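Local coordinates for protein imine reductase (Bacillus cereus, PDB 4D3D) that catalyses the NADPH-dependent, S-selective reduction of the cyclic imine 2-methylpyrroline as a two-chain oxidoreductase, at residues 80-85 / 165-170; 97-102 / 122-127; 108-113 / 135-140; 209-214 / 267-272; 280-285 / 300-305. All coordinates share one frame; numbering follows the deposited sequence.

Contact 1 (80-85 / 165-170)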
# COMPACT_ATOMS: atom_id res chain seq x y z
N LEU B 80 6.66 34.04 19.86
CA LEU B 80 6.20 32.90 19.04
C LEU B 80 5.30 33.33 17.87
O LEU B 80 4.27 34.03 18.10
CB LEU B 80 5.46 31.92 19.95
CG LEU B 80 5.04 30.62 19.27
CD1 LEU B 80 6.24 29.82 18.86
CD2 LEU B 80 4.13 29.79 20.18
N VAL B 81 5.72 32.92 16.65
CA VAL B 81 5.06 33.33 15.39
C VAL B 81 4.73 32.06 14.65
O VAL B 81 5.62 31.35 14.21
CB VAL B 81 6.04 34.20 14.58
CG1 VAL B 81 5.39 34.58 13.26
CG2 VAL B 81 6.52 35.39 15.41
N ILE B 82 3.43 31.76 14.52
CA ILE B 82 2.98 30.64 13.68
C ILE B 82 2.89 31.07 12.20
O ILE B 82 2.20 32.02 11.90
CB ILE B 82 1.61 30.13 14.15
CG1 ILE B 82 1.55 29.79 15.65
CG2 ILE B 82 1.15 28.95 13.28
CD1 ILE B 82 2.61 28.96 16.19
N LEU B 83 3.62 30.41 11.31
CA LEU B 83 3.56 30.74 9.91
C LEU B 83 2.68 29.68 9.23
O LEU B 83 3.12 28.58 8.95
CB LEU B 83 4.94 30.73 9.32
CG LEU B 83 5.93 31.74 9.91
CD1 LEU B 83 7.25 31.59 9.24
CD2 LEU B 83 5.45 33.14 9.62
N SER B 84 1.42 30.02 9.03
CA SER B 84 0.49 29.15 8.35
C SER B 84 0.36 29.69 6.91
O SER B 84 -0.61 30.35 6.56
CB SER B 84 -0.82 29.14 9.16
OG SER B 84 -1.16 30.41 9.76
N LEU B 85 1.40 29.51 6.13
CA LEU B 85 1.49 30.05 4.82
C LEU B 85 1.26 28.91 3.80
O LEU B 85 1.40 27.74 4.11
CB LEU B 85 2.88 30.65 4.59
CG LEU B 85 3.34 31.68 5.65
CD1 LEU B 85 4.79 32.16 5.44
CD2 LEU B 85 2.39 32.87 5.61
N GLU B 165 3.72 23.73 25.24
CA GLU B 165 2.44 24.00 25.86
C GLU B 165 1.49 24.80 24.96
O GLU B 165 0.32 24.45 24.79
CB GLU B 165 2.68 24.70 27.20
CG GLU B 165 1.39 24.98 27.96
CD GLU B 165 1.62 25.48 29.40
OE1 GLU B 165 2.54 26.25 29.71
OE2 GLU B 165 0.85 25.07 30.27
N THR B 166 1.98 25.89 24.37
CA THR B 166 1.16 26.64 23.43
C THR B 166 0.78 25.78 22.18
O THR B 166 -0.35 25.81 21.72
CB THR B 166 1.91 27.92 22.98
OG1 THR B 166 2.18 28.73 24.12
CG2 THR B 166 1.09 28.70 21.94
N LEU B 167 1.77 25.11 21.59
CA LEU B 167 1.50 24.30 20.39
C LEU B 167 0.44 23.24 20.69
O LEU B 167 -0.37 22.96 19.87
CB LEU B 167 2.81 23.63 19.85
CG LEU B 167 3.79 24.70 19.34
CD1 LEU B 167 5.11 24.02 18.99
CD2 LEU B 167 3.21 25.46 18.15
N GLU B 168 0.46 22.67 21.89
CA GLU B 168 -0.51 21.60 22.27
C GLU B 168 -1.94 22.09 22.57
O GLU B 168 -2.87 21.29 22.69
CB GLU B 168 0.08 20.76 23.42
CG GLU B 168 1.16 19.83 22.93
CD GLU B 168 1.85 19.01 23.99
OE1 GLU B 168 1.52 19.11 25.17
OE2 GLU B 168 2.75 18.26 23.64
N VAL B 169 -2.14 23.41 22.58
CA VAL B 169 -3.50 23.93 22.50
C VAL B 169 -4.15 23.60 21.14
O VAL B 169 -5.36 23.38 21.03
CB VAL B 169 -3.47 25.46 22.70
CG1 VAL B 169 -4.83 26.07 22.45
CG2 VAL B 169 -2.90 25.80 24.06
N LEU B 170 -3.33 23.51 20.09
CA LEU B 170 -3.83 23.22 18.75
C LEU B 170 -4.11 21.73 18.48
O LEU B 170 -5.15 21.38 17.89
CB LEU B 170 -2.84 23.74 17.68
CG LEU B 170 -2.53 25.24 17.79
CD1 LEU B 170 -1.57 25.59 16.68
CD2 LEU B 170 -3.80 26.11 17.74
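Leu80 and Thr166 reach toward each other and meet tip to tip, Leu80 CD2 lying 3.7 Å from Thr166 CG2. The leucine gets there with CG swung opposite its own backbone N (chi1 -174°), which carries CD2 toward the helix. Thr166 offers its methyl rather than its hydroxyl: CG2 stands anti to the backbone N, while OG1 sits beside that N. Threonine suits this partly exposed site on the helix, because one branch can be given to the hydrophobic interior and the other kept off the leucine. Two residues along, on the same face of the extended strand, Ile82 makes the second contact. It and Leu167 slide past each other in opposite directions, touching through Ile82 CD1 and Leu167 CD2 at 4.1 Å. On the helix, Leu167 leaves the backbone to one side, and its terminal methyl bends in to the strand.

This is helix-on-sheet packing in the Rossmann-type nucleotide-binding domain: helix 157-170 lies against one face of the parallel strands, with 80-83 hydrogen-bonded between strands 23-27 and 106-109. Branched aliphatic residues fit such a layer, since they fill it with methyl groups and ask for no polar partner. Helix 31-42 shares the face, Phe40 touching Thr166 and Leu170, while Ile82 also packs on Val108 and Leu110. Glu168 OE2 forms a salt bridge with Arg164 NE and a hydrogen bond with Ser173 OG.

Contact 2 (97-102 / 122-127)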
# COMPACT_ATOMS: atom_id res chain seq x y z
N PRO B 97 12.75 41.09 3.49
CA PRO B 97 12.90 42.56 3.53
C PRO B 97 13.00 43.10 4.92
O PRO B 97 13.35 44.30 5.04
CB PRO B 97 11.62 43.06 2.85
CG PRO B 97 11.26 41.92 1.89
CD PRO B 97 11.55 40.68 2.74
N VAL B 98 12.63 42.31 5.92
CA VAL B 98 12.70 42.71 7.32
C VAL B 98 13.65 41.82 8.14
O VAL B 98 13.47 41.63 9.31
CB VAL B 98 11.30 42.81 7.94
CG1 VAL B 98 10.53 43.96 7.29
CG2 VAL B 98 10.53 41.52 7.83
N SER B 99 14.70 41.37 7.49
CA SER B 99 15.61 40.33 8.07
C SER B 99 16.27 40.83 9.36
O SER B 99 16.62 40.00 10.24
CB SER B 99 16.78 40.18 7.09
OG SER B 99 16.49 39.32 6.03
N GLU B 100 16.46 42.14 9.48
CA GLU B 100 17.02 42.74 10.72
C GLU B 100 16.13 42.72 11.96
O GLU B 100 16.55 43.12 13.08
CB GLU B 100 17.48 44.18 10.38
CG GLU B 100 16.35 45.26 10.31
CD GLU B 100 15.57 45.44 8.96
OE1 GLU B 100 15.65 44.52 8.09
OE2 GLU B 100 14.85 46.50 8.79
N ASN B 101 14.87 42.27 11.84
CA ASN B 101 13.93 42.26 12.91
C ASN B 101 13.59 40.90 13.47
O ASN B 101 12.61 40.74 14.24
CB ASN B 101 12.65 42.97 12.46
CG ASN B 101 12.88 44.47 12.21
OD1 ASN B 101 13.67 45.13 12.89
ND2 ASN B 101 12.21 45.01 11.22
N LEU B 102 14.44 39.92 13.16
CA LEU B 102 14.09 38.52 13.53
C LEU B 102 14.80 37.95 14.76
O LEU B 102 14.46 36.89 15.25
CB LEU B 102 14.41 37.66 12.32
CG LEU B 102 13.64 37.92 11.00
CD1 LEU B 102 14.15 37.09 9.86
CD2 LEU B 102 12.16 37.56 11.22
N ALA B 122 15.35 26.77 8.12
CA ALA B 122 15.90 26.86 9.43
C ALA B 122 17.24 27.55 9.52
O ALA B 122 17.46 28.37 10.44
CB ALA B 122 16.01 25.48 10.02
N LYS B 123 18.15 27.22 8.59
CA LYS B 123 19.50 27.79 8.57
C LYS B 123 19.42 29.30 8.26
O LYS B 123 20.11 30.10 8.94
CB LYS B 123 20.34 27.11 7.54
CG LYS B 123 21.73 27.72 7.41
CD LYS B 123 22.47 27.67 8.79
CE LYS B 123 24.01 27.89 8.77
NZ LYS B 123 24.49 28.93 7.83
N TRP B 124 18.58 29.65 7.27
CA TRP B 124 18.36 31.08 6.91
C TRP B 124 17.91 31.87 8.11
O TRP B 124 18.43 33.03 8.34
CB TRP B 124 17.40 31.14 5.70
CG TRP B 124 17.22 32.51 5.07
CD1 TRP B 124 17.88 33.02 3.99
CD2 TRP B 124 16.26 33.50 5.49
NE1 TRP B 124 17.39 34.30 3.71
CE2 TRP B 124 16.38 34.59 4.60
CE3 TRP B 124 15.28 33.54 6.49
CZ2 TRP B 124 15.57 35.72 4.72
CZ3 TRP B 124 14.43 34.61 6.57
CH2 TRP B 124 14.64 35.76 5.75
N LEU B 125 16.93 31.39 8.85
CA LEU B 125 16.45 32.02 10.05
C LEU B 125 17.47 32.13 11.18
O LEU B 125 17.63 33.18 11.78
CB LEU B 125 15.22 31.34 10.59
CG LEU B 125 13.97 31.47 9.68
CD1 LEU B 125 12.86 30.54 10.08
CD2 LEU B 125 13.51 32.94 9.82
N GLU B 126 18.23 31.05 11.42
CA GLU B 126 19.32 31.10 12.42
C GLU B 126 20.39 32.14 12.09
O GLU B 126 20.87 32.77 13.06
CB GLU B 126 19.98 29.70 12.55
CG GLU B 126 18.94 28.70 13.02
N ASP B 127 20.77 32.30 10.85
CA ASP B 127 21.77 33.27 10.40
C ASP B 127 21.27 34.73 10.80
O ASP B 127 22.09 35.64 10.97
CB ASP B 127 22.00 33.24 8.94
CG ASP B 127 22.83 32.02 8.53
OD1 ASP B 127 23.36 31.36 9.45
OD2 ASP B 127 22.94 31.79 7.32
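Trp124 carries its indole across to Ser99 and Leu102. From CB the path runs to CG, placed opposite the backbone N (chi1 -172°), and this extended start projects the bicycle from the helix toward the 3-10 turn. Along the six-membered ring, Trp124 CZ3 meets Leu102 CD1 at 4.1 Å, the two side chains crossing at about a right angle. Trp124 CH2 and Trp124 CZ2, farther round, come to Ser99 OG at 4.0 and 3.9 Å respectively. The helix neighbour Leu125 approaches the ring edge in plane, Leu125 CD2 being 3.8 Å from Trp124 CZ3, and that same methyl touches Leu102 CD1 at 4.2 Å.

Within the Rossmann-type domain the contact fastens helix 115-127, the connecting helix of a beta-alpha-beta unit, to the loop that runs from helix 88-95 into strand 106-109. A large flat aromatic suits a place where one side chain must join helix and loop, and the buried leucines Leu102 and Leu125 meet each other and the six-membered ring. Ser99 is small and polar: its OG is hydrogen-bonded to Glu96 O and to Arg128 NE. Arg128 also makes a cation-pi contact with Trp124, whose ring stands edge-to-face with Tyr92.

Contact 3 (108-113 / 135-140)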
# COMPACT_ATOMS: atom_id res chain seq x y z
N VAL B 108 7.30 29.05 13.64
CA VAL B 108 6.81 27.66 13.49
C VAL B 108 6.27 27.56 12.06
O VAL B 108 5.17 28.07 11.75
CB VAL B 108 5.73 27.35 14.56
CG1 VAL B 108 5.21 25.90 14.43
CG2 VAL B 108 6.23 27.60 15.94
N ASN B 109 6.97 26.84 11.21
CA ASN B 109 6.65 26.75 9.79
C ASN B 109 5.78 25.56 9.59
O ASN B 109 6.28 24.43 9.76
CB ASN B 109 7.91 26.51 8.97
CG ASN B 109 8.43 27.76 8.34
OD1 ASN B 109 9.42 28.39 8.80
ND2 ASN B 109 7.71 28.20 7.32
N LEU B 110 4.56 25.79 9.14
CA LEU B 110 3.63 24.67 8.83
C LEU B 110 3.45 24.36 7.36
O LEU B 110 2.68 23.48 7.04
CB LEU B 110 2.28 24.95 9.44
CG LEU B 110 2.29 25.30 10.94
CD1 LEU B 110 0.90 25.77 11.39
CD2 LEU B 110 2.78 24.18 11.82
N SER B 111 4.14 25.00 6.43
CA SER B 111 3.96 24.67 5.02
C SER B 111 4.38 23.20 4.76
O SER B 111 5.45 22.79 5.24
CB SER B 111 4.83 25.58 4.17
OG SER B 111 4.44 26.97 4.27
N SER B 112 3.60 22.46 3.98
CA SER B 112 4.04 21.13 3.48
C SER B 112 5.01 21.24 2.31
O SER B 112 4.69 21.84 1.25
CB SER B 112 2.78 20.26 3.14
OG SER B 112 3.15 18.96 2.73
N ASP B 113 6.19 20.69 2.50
CA ASP B 113 7.22 20.65 1.54
C ASP B 113 8.22 19.56 1.96
O ASP B 113 7.88 18.66 2.79
CB ASP B 113 7.90 22.06 1.37
CG ASP B 113 8.41 22.31 -0.05
OD1 ASP B 113 9.10 21.47 -0.76
OD2 ASP B 113 8.18 23.43 -0.55
N GLY B 135 6.64 22.07 11.57
CA GLY B 135 5.45 21.33 11.93
C GLY B 135 4.76 20.71 10.69
O GLY B 135 4.61 21.37 9.68
N GLY B 136 4.37 19.45 10.82
CA GLY B 136 3.66 18.65 9.82
C GLY B 136 2.29 18.29 10.36
O GLY B 136 2.14 17.33 11.08
N VAL B 137 1.29 19.13 10.05
CA VAL B 137 -0.06 18.93 10.61
C VAL B 137 -0.74 17.78 9.86
O VAL B 137 -0.82 17.81 8.65
CB VAL B 137 -0.89 20.22 10.53
CG1 VAL B 137 -2.29 20.02 11.14
CG2 VAL B 137 -0.17 21.38 11.24
N GLN B 138 -1.23 16.83 10.63
CA GLN B 138 -1.78 15.58 10.07
C GLN B 138 -3.28 15.62 9.88
O GLN B 138 -3.82 14.63 9.40
CB GLN B 138 -1.41 14.41 10.99
CG GLN B 138 0.08 14.18 11.16
CD GLN B 138 0.32 13.22 12.30
OE1 GLN B 138 -0.52 12.37 12.54
NE2 GLN B 138 1.44 13.36 13.02
N VAL B 139 -3.94 16.73 10.21
CA VAL B 139 -5.42 16.86 10.17
C VAL B 139 -5.86 18.10 9.36
O VAL B 139 -5.07 19.04 9.10
CB VAL B 139 -6.03 16.92 11.58
CG1 VAL B 139 -5.77 15.62 12.41
CG2 VAL B 139 -5.54 18.16 12.36
N PRO B 140 -7.14 18.13 8.93
CA PRO B 140 -7.61 19.32 8.25
C PRO B 140 -7.95 20.38 9.31
O PRO B 140 -7.92 20.04 10.51
CB PRO B 140 -8.88 18.85 7.53
CG PRO B 140 -9.34 17.66 8.31
CD PRO B 140 -8.14 17.03 8.95
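Gly135 N donates a nearly straight hydrogen bond to Asn109 O, 3.0 Å long with 168° at the hydrogen, the donor tilted 32° out of the carbonyl plane. It joins parallel strands 106-109 and 131-137, the two strands of a beta-alpha-beta crossover in the Rossmann-type domain whose connection includes helix 115-127. Asn109 is also backbone-bonded to Ile133, two residues before Gly135, the spacing usual for parallel neighbours.

Beyond the last strand residue the side chain of Leu110 takes over. CG lies beside its backbone N (chi1 -52°), and the end of the chain turns in until Leu110 CD2 rests 3.9 Å from Gly135 CA. Glycine suits that position because the methyl occupies the space a beta-carbon would enter. Leu110 CD2 then reaches Val137 CG2 at 4.1 Å; the beta-branched valine suits the extended strand. Leu110 also packs on Met36, and Val137 on Met32, so helix 31-42 borders the apolar cluster. On the loop that follows, Ser112 packs against His261 of the second subunit. Alongside the backbone bond, Leu110 CA points its hydrogen at Gly135 O, a CA-H...O contact of 3.5 Å.

Contact 4 (209-214 / 267-272)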
# COMPACT_ATOMS: atom_id res chain seq x y z
N ASN B 209 -14.47 -4.95 -11.02
CA ASN B 209 -15.63 -4.44 -11.80
C ASN B 209 -15.70 -5.04 -13.20
O ASN B 209 -16.80 -5.40 -13.66
CB ASN B 209 -15.67 -2.88 -11.90
CG ASN B 209 -15.87 -2.12 -10.59
OD1 ASN B 209 -15.64 -0.89 -10.58
ND2 ASN B 209 -16.26 -2.74 -9.52
N ALA B 210 -14.60 -5.14 -13.91
CA ALA B 210 -14.60 -5.68 -15.26
C ALA B 210 -15.06 -7.17 -15.28
O ALA B 210 -15.52 -7.63 -16.30
CB ALA B 210 -13.28 -5.51 -15.91
N ASN B 211 -14.97 -7.84 -14.15
CA ASN B 211 -15.36 -9.26 -13.98
C ASN B 211 -16.66 -9.42 -13.24
O ASN B 211 -17.00 -10.53 -12.72
CB ASN B 211 -14.23 -9.98 -13.28
CG ASN B 211 -13.09 -10.28 -14.22
OD1 ASN B 211 -13.05 -11.37 -14.85
ND2 ASN B 211 -12.13 -9.38 -14.32
N GLY B 212 -17.39 -8.34 -13.10
CA GLY B 212 -18.70 -8.38 -12.49
C GLY B 212 -18.81 -8.23 -11.00
O GLY B 212 -19.89 -8.38 -10.43
N ILE B 213 -17.72 -7.87 -10.33
CA ILE B 213 -17.73 -7.82 -8.88
C ILE B 213 -17.77 -6.37 -8.41
O ILE B 213 -17.00 -5.53 -8.91
CB ILE B 213 -16.44 -8.49 -8.33
CG1 ILE B 213 -16.29 -9.96 -8.74
CG2 ILE B 213 -16.37 -8.35 -6.84
CD1 ILE B 213 -17.52 -10.78 -8.41
N THR B 214 -18.55 -6.10 -7.40
CA THR B 214 -18.74 -4.75 -6.86
C THR B 214 -17.73 -4.38 -5.75
O THR B 214 -17.01 -5.24 -5.20
CB THR B 214 -20.14 -4.55 -6.25
OG1 THR B 214 -20.32 -5.38 -5.10
CG2 THR B 214 -21.16 -4.92 -7.32
N GLN B 267 -4.33 -6.74 -18.20
CA GLN B 267 -4.45 -6.61 -19.65
C GLN B 267 -5.66 -7.32 -20.16
O GLN B 267 -6.41 -6.76 -20.98
CB GLN B 267 -3.28 -7.20 -20.36
CG GLN B 267 -2.01 -6.50 -20.23
CD GLN B 267 -0.82 -7.34 -20.71
OE1 GLN B 267 -0.73 -8.55 -20.47
NE2 GLN B 267 0.12 -6.68 -21.36
N GLU B 268 -5.94 -8.52 -19.63
CA GLU B 268 -7.14 -9.31 -20.02
C GLU B 268 -8.43 -8.60 -19.68
O GLU B 268 -9.43 -8.78 -20.37
CB GLU B 268 -7.22 -10.66 -19.21
CG GLU B 268 -6.32 -11.71 -19.65
CD GLU B 268 -6.47 -12.92 -18.63
OE1 GLU B 268 -7.39 -12.92 -17.64
OE2 GLU B 268 -5.66 -13.78 -18.89
N ALA B 269 -8.46 -7.81 -18.59
CA ALA B 269 -9.60 -7.07 -18.10
C ALA B 269 -9.81 -5.70 -18.79
O ALA B 269 -10.77 -5.05 -18.49
CB ALA B 269 -9.59 -6.92 -16.59
N GLY B 270 -8.91 -5.38 -19.70
CA GLY B 270 -8.85 -4.09 -20.38
C GLY B 270 -8.56 -2.92 -19.49
O GLY B 270 -8.95 -1.78 -19.79
N ILE B 271 -7.92 -3.15 -18.37
CA ILE B 271 -7.63 -2.04 -17.37
C ILE B 271 -6.25 -1.45 -17.68
O ILE B 271 -5.36 -2.11 -18.20
CB ILE B 271 -7.76 -2.66 -15.96
CG1 ILE B 271 -9.20 -3.15 -15.68
CG2 ILE B 271 -7.27 -1.71 -14.83
CD1 ILE B 271 -10.28 -2.16 -16.06
N ASP B 272 -6.08 -0.16 -17.35
CA ASP B 272 -4.79 0.53 -17.59
C ASP B 272 -3.65 -0.20 -16.90
O ASP B 272 -3.73 -0.52 -15.73
CB ASP B 272 -4.85 1.96 -17.05
CG ASP B 272 -3.64 2.83 -17.49
OD1 ASP B 272 -3.56 3.21 -18.67
OD2 ASP B 272 -2.84 3.15 -16.61
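Ala210 and Ala269 form the tight part of this contact, where two helix ends come so near that the Ala210 and Ala269 CA atoms are 5.9 Å apart. The methyl of Ala210 points toward the other segment: Ala210 CB is 3.6 Å from Ala269 O and 4.0 Å from Ala269 CB. Alanine suits both places, since a single methyl on each side gives van der Waals contact at this short separation. Close as the pair is, it sits at the surface of the protein, Ala210 being exposed and Ala269 partly so.

The other side is looser. Asn211 leaves its backbone to one side and only its end leans in, Asn211 ND2 coming to 4.2 Å from Ala269 CB without a polar bond between them. The amide is held by other partners: ND2 bonds to Ile207 O, one turn back in its own helix, and OD1 to Arg119 NH2 of the second subunit.

Both segments turn here through Schellman motifs, which end helices 182-210 and 252-268 in the C-terminal helical domain. Gly212 (phi 88°) and Gly270 (phi 64°) hold the positive-phi positions, which glycine adopts without strain, and these two exposed residues make up the solvent-facing part. Across the first turn Asn209 ND2 donates to Ile213 O at 3.0 Å, the acceptor lying in the amide plane and the donor in the carbonyl plane, which fixes the flat amide across the loop. Past Gly270 the chain dips inward again, and buried Ile271 packs on His203, Ala206 and Ile207.

Contact 5 (280-285 / 300-305)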
# COMPACT_ATOMS: atom_id res chain seq x y z
N LEU B 280 6.24 -4.27 -12.05
CA LEU B 280 6.92 -5.32 -12.80
C LEU B 280 8.36 -4.88 -13.20
O LEU B 280 9.31 -5.64 -13.06
CB LEU B 280 6.12 -5.67 -14.09
CG LEU B 280 6.74 -6.79 -14.93
CD1 LEU B 280 6.86 -8.04 -14.07
CD2 LEU B 280 5.92 -7.02 -16.18
N GLU B 281 8.52 -3.67 -13.66
CA GLU B 281 9.84 -3.20 -14.09
C GLU B 281 10.82 -3.05 -12.93
O GLU B 281 12.02 -3.27 -13.08
CB GLU B 281 9.71 -1.95 -14.92
CG GLU B 281 11.09 -1.37 -15.42
CD GLU B 281 11.93 -2.30 -16.33
OE1 GLU B 281 11.39 -3.34 -16.87
OE2 GLU B 281 13.17 -1.97 -16.47
N VAL B 282 10.35 -2.69 -11.76
CA VAL B 282 11.19 -2.70 -10.55
C VAL B 282 11.71 -4.13 -10.30
O VAL B 282 12.91 -4.36 -10.05
CB VAL B 282 10.46 -2.15 -9.31
CG1 VAL B 282 11.34 -2.28 -8.10
CG2 VAL B 282 10.08 -0.68 -9.48
N PHE B 283 10.78 -5.10 -10.26
CA PHE B 283 11.15 -6.53 -10.09
C PHE B 283 12.17 -6.97 -11.14
O PHE B 283 13.15 -7.64 -10.79
CB PHE B 283 9.94 -7.43 -10.14
CG PHE B 283 9.21 -7.55 -8.78
CD1 PHE B 283 8.38 -6.55 -8.32
CD2 PHE B 283 9.39 -8.68 -8.01
CE1 PHE B 283 7.84 -6.66 -7.06
CE2 PHE B 283 8.77 -8.81 -6.75
CZ PHE B 283 7.98 -7.78 -6.31
N ARG B 284 11.94 -6.61 -12.39
CA ARG B 284 12.87 -6.99 -13.46
C ARG B 284 14.23 -6.37 -13.28
O ARG B 284 15.25 -7.05 -13.49
CB ARG B 284 12.30 -6.71 -14.82
CG ARG B 284 11.16 -7.63 -15.21
CD ARG B 284 10.78 -7.64 -16.68
NE ARG B 284 11.93 -8.12 -17.52
CZ ARG B 284 12.28 -9.41 -17.80
NH1 ARG B 284 11.57 -10.50 -17.33
NH2 ARG B 284 13.35 -9.65 -18.58
N ARG B 285 14.30 -5.14 -12.84
CA ARG B 285 15.58 -4.55 -12.55
C ARG B 285 16.31 -5.24 -11.45
O ARG B 285 17.51 -5.41 -11.50
CB ARG B 285 15.39 -3.01 -12.26
CG ARG B 285 15.02 -2.24 -13.49
CD ARG B 285 14.19 -0.97 -13.17
NE ARG B 285 14.93 -0.02 -12.50
CZ ARG B 285 14.43 1.09 -11.89
NH1 ARG B 285 13.06 1.36 -11.69
NH2 ARG B 285 15.33 1.84 -11.38
N ILE B 300 14.94 -2.83 -2.41
CA ILE B 300 15.32 -1.55 -1.84
C ILE B 300 16.64 -1.06 -2.45
O ILE B 300 16.86 0.13 -2.60
CB ILE B 300 15.30 -1.59 -0.32
CG1 ILE B 300 15.16 -0.15 0.20
CG2 ILE B 300 16.50 -2.25 0.20
CD1 ILE B 300 14.96 -0.01 1.68
N GLU B 301 17.45 -1.99 -2.94
CA GLU B 301 18.67 -1.61 -3.65
C GLU B 301 18.41 -0.95 -4.96
O GLU B 301 19.23 -0.06 -5.35
CB GLU B 301 19.61 -2.82 -3.87
CG GLU B 301 19.96 -3.53 -2.57
CD GLU B 301 20.58 -2.64 -1.45
OE1 GLU B 301 21.32 -1.70 -1.73
OE2 GLU B 301 20.31 -2.90 -0.26
N ILE B 302 17.34 -1.31 -5.67
CA ILE B 302 16.96 -0.66 -6.86
C ILE B 302 16.48 0.79 -6.54
O ILE B 302 16.84 1.72 -7.27
CB ILE B 302 15.87 -1.44 -7.62
CG1 ILE B 302 16.42 -2.79 -8.08
CG2 ILE B 302 15.30 -0.63 -8.77
CD1 ILE B 302 17.61 -2.67 -9.01
N PHE B 303 15.67 0.95 -5.49
CA PHE B 303 15.16 2.26 -5.13
C PHE B 303 16.34 3.18 -4.72
O PHE B 303 16.32 4.38 -5.01
CB PHE B 303 14.13 2.16 -4.06
CG PHE B 303 12.83 1.52 -4.49
CD1 PHE B 303 12.27 1.80 -5.71
CD2 PHE B 303 12.15 0.63 -3.67
CE1 PHE B 303 11.08 1.25 -6.10
CE2 PHE B 303 10.93 0.05 -4.07
CZ PHE B 303 10.37 0.39 -5.27
N LYS B 304 17.35 2.60 -4.06
CA LYS B 304 18.46 3.35 -3.48
C LYS B 304 19.31 3.84 -4.60
O LYS B 304 19.84 4.93 -4.49
CB LYS B 304 19.37 2.49 -2.55
CG LYS B 304 18.75 2.13 -1.24
N ASN B 305 19.47 3.03 -5.65
CA ASN B 305 20.51 3.21 -6.66
C ASN B 305 19.86 4.35 -7.36
O ASN B 305 19.47 5.31 -6.68
CB ASN B 305 20.69 1.95 -7.56
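Arg285 bends at its third torsion (chi3 68°), folding the guanidinium back over Ile302, while Ile302 sets CG2 opposite its own backbone N, with CG1 beside that N (chi1 -64°), so that CG2 rises to meet it. The motif is a nearly perpendicular helix pair in the C-terminal helical domain: the short axes of 280-285 and 300-304 cross at 98°, 9.6 Å apart. With so little of each helix alongside the other, a few side chains carry the whole contact.

Ile302 serves two surfaces with its two branches. Ile302 CG2 sits over one face of the guanidinium, offset toward the rim and 3.6 Å from Arg285 NH2. Ile302 CD1 instead comes to the backbone carbonyl of the arginine, 3.7 Å from Arg285 O. Arginine suits this partly exposed border: its flat group gives a face to the isoleucine, yet its NH2 still forms a salt bridge with Asp272 OD1 of the second subunit. Being tied to the other chain in this way probably helps to hold the guanidinium in its orientation.

Deeper in, Val282 and Phe303 cross at about a right angle, both buried. Both valine methyls come to the same end of the ring, Val282 CG2 lying 4.0 Å from Phe303 CE1. The second subunit closes round this part, with its Leu199 on Val282 and its His203 edge-to-face with Phe303, so the helix pair also belongs to the dimer interface. The other valine methyl, Val282 CG1, approaches Phe303 CZ to 4.0 Å.

Contacts 1, 2 and 3 belong to the Rossmann-type domain, contacts 4 and 5 to the helical C-terminal domain. Contact 1 is the buried one, made of methyl-to-methyl packing; contact 3, on neighbouring strands of the same sheet, adds a backbone hydrogen bond and touches contact 1 directly. Contact 2 lies farther out, where an indole bridges helix and loop; it shares the beta-alpha-beta unit of contact 3. Contact 4 is at the surface and uses alanines and glycine turns, whereas contact 5 is partly buried and mixes apolar packing with an arginine guanidinium that has isoleucine over one face. Both contacts 4 and 5 touch the second subunit.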